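Local atomic coordinates of cystathionine gamma-synthase (Xanthomonas oryzae pv. oryzae KACC 10331, PDB entry 6LD7), a protein that uses pyridoxal 5'-phosphate as cofactor and probably makes cystathionine in the methionine biosynthesis pathway. Residues C[98-101]-C[102-105]; C[355-358]-C[359-362]. The protein carries 1 engineered substitution. All coordinates share one frame; numbering follows the deposited sequence.

Contact 1: residues C[98-101]-C[102-105]; sequences VLQP and GDTL
With its CG beside its own backbone N and opposite the carbonyl carbon (chi1 -69°), Asp103 swings its carboxylate back over the start of the turn that precedes it, where OD2 reaches the amide of Gln100. The bond from Gln100 N to Asp103 OD2 is 3.1 Å long and rather bent, and the N-H comes to the oxygen from above the carboxylate plane, about 50° out of it. A straighter bond closes the same ring of atoms: Asp103 N donates to Gln100 O at 2.9 Å, lying in the carbonyl plane. The second bond is the closing bond of a type II beta turn running from Gln100 to Asp103, with Pro101 and Gly102 at its corners; Gly102 takes a positive phi, which favours glycine there.

The Gln100 side chain touches the carboxylate through its CG methylene. This CG sits between the backbone N and the carbonyl carbon (chi1 66°), which sets it 3.5 Å from Asp103 OD2. On the inner side of the loop the contact becomes apolar. Leu99 divides its two methyls, CD2 packing 4.0 Å from Asp103 CB and CD1 at the same 4.0 Å from Leu105 CB, where the leucine side chains cross at about a right angle. Strand 151-155 adds to this layer through Leu151, which touches both leucines. Outside the turn, Leu99 O accepts a hydrogen bond from Lys125 of the second subunit.

Since Asp103 both donates to and accepts from Gln100, the two residues are tied by backbone and side chain together, and the carboxylate, probably charged, engages a backbone amide just past the end of helix 87-98.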
ATOM      1  N   VAL C  98     -12.006 -28.637 -13.553  1.00 31.93           N
ATOM      2  CA  VAL C  98     -13.115 -29.292 -14.261  1.00 31.39           C
ATOM      3  C   VAL C  98     -12.642 -30.361 -15.224  1.00 32.48           C
ATOM      4  O   VAL C  98     -13.438 -31.224 -15.450  1.00 36.37           O
ATOM      5  CB  VAL C  98     -13.981 -28.255 -14.979  1.00 32.73           C
ATOM      6  CG1 VAL C  98     -15.057 -28.899 -15.761  1.00 36.03           C
ATOM      7  CG2 VAL C  98     -14.633 -27.367 -13.976  1.00 34.63           C
ATOM      8  N   LEU C  99     -11.589 -30.180 -15.974  1.00 29.47           N
ATOM      9  CA  LEU C  99     -11.250 -31.071 -17.116  1.00 29.12           C
ATOM     10  C   LEU C  99     -10.137 -32.051 -16.734  1.00 33.20           C
ATOM     11  O   LEU C  99      -9.365 -31.788 -15.794  1.00 31.88           O
ATOM     12  CB  LEU C  99     -10.723 -30.212 -18.262  1.00 30.08           C
ATOM     13  CG  LEU C  99     -11.672 -29.176 -18.821  1.00 31.08           C
ATOM     14  CD1 LEU C  99     -11.041 -28.326 -19.902  1.00 31.54           C
ATOM     15  CD2 LEU C  99     -12.847 -29.888 -19.419  1.00 32.32           C
ATOM     16  N   GLN C 100     -10.017 -33.121 -17.491  1.00 34.16           N
ATOM     17  CA  GLN C 100      -8.910 -34.111 -17.464  1.00 37.06           C
ATOM     18  C   GLN C 100      -8.763 -34.736 -18.854  1.00 40.28           C
ATOM     19  O   GLN C 100      -9.717 -34.630 -19.669  1.00 35.27           O
ATOM     20  CB  GLN C 100      -9.249 -35.172 -16.426  1.00 38.39           C
ATOM     21  CG  GLN C 100     -10.460 -36.007 -16.777  1.00 43.82           C
ATOM     22  CD  GLN C 100     -10.694 -36.974 -15.647  1.00 47.04           C
ATOM     23  OE1 GLN C 100     -10.196 -36.790 -14.559  1.00 62.17           O
ATOM     24  NE2 GLN C 100     -11.386 -38.058 -15.902  1.00 54.65           N
ATOM     25  N   PRO C 101      -7.631 -35.414 -19.184  1.00 35.87           N
ATOM     26  CA  PRO C 101      -7.447 -35.990 -20.526  1.00 37.81           C
ATOM     27  C   PRO C 101      -8.641 -36.867 -20.872  1.00 31.06           C
ATOM     28  O   PRO C 101      -9.206 -37.506 -20.001  1.00 35.43           O
ATOM     29  CB  PRO C 101      -6.095 -36.758 -20.417  1.00 37.61           C
ATOM     30  CG  PRO C 101      -5.375 -35.854 -19.418  1.00 38.13           C
ATOM     31  CD  PRO C 101      -6.438 -35.629 -18.352  1.00 37.55           C
ATOM     32  N   GLY C 102      -9.011 -36.844 -22.128  1.00 36.67           N
ATOM     33  CA  GLY C 102     -10.225 -37.484 -22.661  1.00 36.95           C
ATOM     34  C   GLY C 102     -11.452 -36.575 -22.619  1.00 40.03           C
ATOM     35  O   GLY C 102     -12.427 -36.911 -23.272  1.00 39.88           O
ATOM     36  N   ASP C 103     -11.457 -35.487 -21.847  1.00 36.74           N
ATOM     37  CA  ASP C 103     -12.598 -34.546 -21.813  1.00 34.29           C
ATOM     38  C   ASP C 103     -12.396 -33.572 -22.968  1.00 34.21           C
ATOM     39  O   ASP C 103     -11.277 -33.247 -23.331  1.00 31.41           O
ATOM     40  CB  ASP C 103     -12.707 -33.692 -20.559  1.00 35.92           C
ATOM     41  CG  ASP C 103     -13.071 -34.456 -19.328  1.00 39.16           C
ATOM     42  OD1 ASP C 103     -13.515 -35.555 -19.507  1.00 42.15           O
ATOM     43  OD2 ASP C 103     -12.876 -33.939 -18.187  1.00 43.06           O
ATOM     44  N   THR C 104     -13.502 -32.989 -23.402  1.00 34.37           N
ATOM     45  CA  THR C 104     -13.525 -31.990 -24.468  1.00 34.54           C
ATOM     46  C   THR C 104     -14.098 -30.704 -23.893  1.00 31.65           C
ATOM     47  O   THR C 104     -15.093 -30.734 -23.151  1.00 29.87           O
ATOM     48  CB  THR C 104     -14.346 -32.548 -25.659  1.00 36.16           C
ATOM     49  OG1 THR C 104     -13.602 -33.587 -26.309  1.00 37.78           O
ATOM     50  CG2 THR C 104     -14.512 -31.492 -26.704  1.00 38.50           C
ATOM     51  N   LEU C 105     -13.541 -29.618 -24.351  1.00 32.23           N
ATOM     52  CA  LEU C 105     -13.962 -28.258 -24.015  1.00 33.00           C
ATOM     53  C   LEU C 105     -14.445 -27.598 -25.313  1.00 32.49           C
ATOM     54  O   LEU C 105     -13.711 -27.607 -26.331  1.00 30.83           O
ATOM     55  CB  LEU C 105     -12.759 -27.484 -23.467  1.00 31.56           C
ATOM     56  CG  LEU C 105     -12.945 -25.970 -23.391  1.00 31.54           C
ATOM     57  CD1 LEU C 105     -13.921 -25.661 -22.260  1.00 30.55           C
ATOM     58  CD2 LEU C 105     -11.599 -25.254 -23.132  1.00 32.82           C
TER

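Contact 2: residues C[355-358]-C[359-362]; sequences AMTA and EARA
The guanidinium group of Arg361 has one face turned to Thr357 O, which lies 3.8 Å above its plane and offset toward the rim, with Ala358 CA over the same face. Met356 O approaches the group obliquely and stands 2.8 Å from Arg361 NH1, a nitrogen that donates a hydrogen bond to His353 O, earlier in the loop. This is the N-terminal cap of helix 358-363, a short surface helix, with Thr357 as the N-cap residue.

The hydroxyl of Thr357 occupies the position between its backbone N and carbonyl carbon (chi1 67°), from which OG1 points at the first turn and accepts from Ala360 N at 3.0 Å. At 172° this capping bond is nearly straight. Two helical backbone bonds follow, Arg361 N to Thr357 O and Ala362 N to Ala358 O. Thr357 thus takes up two amides of the first turn, one with its hydroxyl and one with its carbonyl, and that same carbonyl oxygen faces the guanidinium, whose positive charge would probably stabilise the partial negative charge of that oxygen.

Met356 packs along the first turn through its chain and its terminal methyl. The chain bends at chi3 (82°), carrying the methyl round to the helix, while farther back CB lies 4.1 Å from Arg361 CG as the two side chains cross at an angle. Beyond the segments Met356 also touches Ala364, and Arg361 rests on Ala349. At the end of the methionine, CE packs 3.5 Å from Ala360 CB and comes within 3.3 Å of Ala360 O.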
ATOM      1  N   ALA C 355      -0.895 -10.432 -33.751  1.00 45.41           N
ATOM      2  CA  ALA C 355      -0.210 -11.761 -33.873  1.00 52.95           C
ATOM      3  C   ALA C 355      -0.933 -12.607 -34.938  1.00 59.72           C
ATOM      4  O   ALA C 355      -0.280 -13.462 -35.524  1.00 64.08           O
ATOM      5  CB  ALA C 355      -0.160 -12.493 -32.544  1.00 49.03           C
ATOM      6  N   MET C 356      -2.207 -12.331 -35.267  1.00 57.51           N
ATOM      7  CA  MET C 356      -2.893 -13.117 -36.326  1.00 52.14           C
ATOM      8  C   MET C 356      -2.285 -12.708 -37.667  1.00 51.57           C
ATOM      9  O   MET C 356      -1.789 -11.545 -37.762  1.00 51.87           O
ATOM     10  CB  MET C 356      -4.391 -12.817 -36.339  1.00 53.41           C
ATOM     11  CG  MET C 356      -5.141 -13.388 -35.172  1.00 53.59           C
ATOM     12  SD  MET C 356      -6.877 -12.771 -35.119  1.00 58.31           S
ATOM     13  CE  MET C 356      -7.726 -13.821 -36.269  1.00 51.90           C
ATOM     14  N   THR C 357      -2.412 -13.545 -38.697  1.00 47.70           N
ATOM     15  CA  THR C 357      -2.172 -13.129 -40.106  1.00 46.99           C
ATOM     16  C   THR C 357      -3.312 -12.224 -40.596  1.00 46.89           C
ATOM     17  O   THR C 357      -4.399 -12.201 -39.941  1.00 47.47           O
ATOM     18  CB  THR C 357      -2.039 -14.348 -41.025  1.00 50.42           C
ATOM     19  OG1 THR C 357      -3.325 -14.990 -41.077  1.00 50.08           O
ATOM     20  CG2 THR C 357      -0.935 -15.296 -40.562  1.00 46.78           C
ATOM     21  N   ALA C 358      -3.084 -11.567 -41.727  1.00 43.03           N
ATOM     22  CA  ALA C 358      -3.996 -10.655 -42.417  1.00 49.55           C
ATOM     23  C   ALA C 358      -5.214 -11.471 -42.847  1.00 50.98           C
ATOM     24  O   ALA C 358      -6.381 -10.957 -42.788  1.00 47.41           O
ATOM     25  CB  ALA C 358      -3.326  -9.971 -43.576  1.00 45.10           C
ATOM     26  N   GLU C 359      -4.943 -12.705 -43.181  1.00 50.55           N
ATOM     27  CA  GLU C 359      -5.933 -13.648 -43.742  1.00 56.30           C
ATOM     28  C   GLU C 359      -6.854 -14.121 -42.595  1.00 49.57           C
ATOM     29  O   GLU C 359      -8.038 -14.113 -42.774  1.00 47.16           O
ATOM     30  CB  GLU C 359      -5.101 -14.714 -44.456  1.00 62.75           C
ATOM     31  CG  GLU C 359      -5.898 -15.740 -45.222  1.00 75.37           C
ATOM     32  CD  GLU C 359      -5.948 -17.142 -44.609  1.00 86.54           C
ATOM     33  OE1 GLU C 359      -6.504 -17.283 -43.473  1.00 89.40           O
ATOM     34  OE2 GLU C 359      -5.454 -18.104 -45.276  1.00 78.66           O
ATOM     35  N   ALA C 360      -6.315 -14.514 -41.441  1.00 44.60           N
ATOM     36  CA  ALA C 360      -7.095 -14.813 -40.221  1.00 46.57           C
ATOM     37  C   ALA C 360      -7.974 -13.616 -39.787  1.00 44.53           C
ATOM     38  O   ALA C 360      -9.086 -13.847 -39.323  1.00 48.18           O
ATOM     39  CB  ALA C 360      -6.164 -15.237 -39.122  1.00 45.19           C
ATOM     40  N   ARG C 361      -7.477 -12.390 -39.906  1.00 41.89           N
ATOM     41  CA  ARG C 361      -8.180 -11.174 -39.463  1.00 39.34           C
ATOM     42  C   ARG C 361      -9.342 -10.993 -40.433  1.00 38.85           C
ATOM     43  O   ARG C 361     -10.439 -10.765 -39.949  1.00 36.74           O
ATOM     44  CB  ARG C 361      -7.301  -9.926 -39.399  1.00 36.55           C
ATOM     45  CG  ARG C 361      -6.517  -9.825 -38.088  1.00 38.48           C
ATOM     46  CD  ARG C 361      -5.918  -8.445 -37.790  1.00 36.60           C
ATOM     47  NE  ARG C 361      -5.047  -7.982 -38.865  1.00 40.26           N
ATOM     48  CZ  ARG C 361      -3.736  -8.332 -38.981  1.00 47.02           C
ATOM     49  NH1 ARG C 361      -3.097  -9.087 -38.091  1.00 45.57           N
ATOM     50  NH2 ARG C 361      -3.060  -7.900 -40.008  1.00 49.30           N
ATOM     51  N   ALA C 362      -9.128 -11.137 -41.736  1.00 36.48           N
ATOM     52  CA  ALA C 362     -10.236 -10.962 -42.705  1.00 37.76           C
ATOM     53  C   ALA C 362     -11.277 -12.068 -42.424  1.00 35.20           C
ATOM     54  O   ALA C 362     -12.445 -11.762 -42.459  1.00 36.33           O
ATOM     55  CB  ALA C 362      -9.739 -10.916 -44.152  1.00 37.39           C
TER

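In the fold
From the N terminus, the chain runs through helix 87-98 and turns at contact 1, closing the tight loop that leads into strand 104-108, an inner strand of the large mixed sheet between strands 151-155 and 129-133. The chain then finishes this sheet, passes along helices 227-240, 246-256 and 259-277, and enters the smaller mixed sheet. Contact 2 follows strand 344-346 there, joining the loop to helix 358-363 ahead of strand 370-374. The contacts are in series, neither nested nor crossed. The centres of contact 1 and contact 2 are about 29 Å apart, and the nearest atoms of contact 1 and contact 2 are about 18 Å apart, without touching. Only contact 1 meets another subunit.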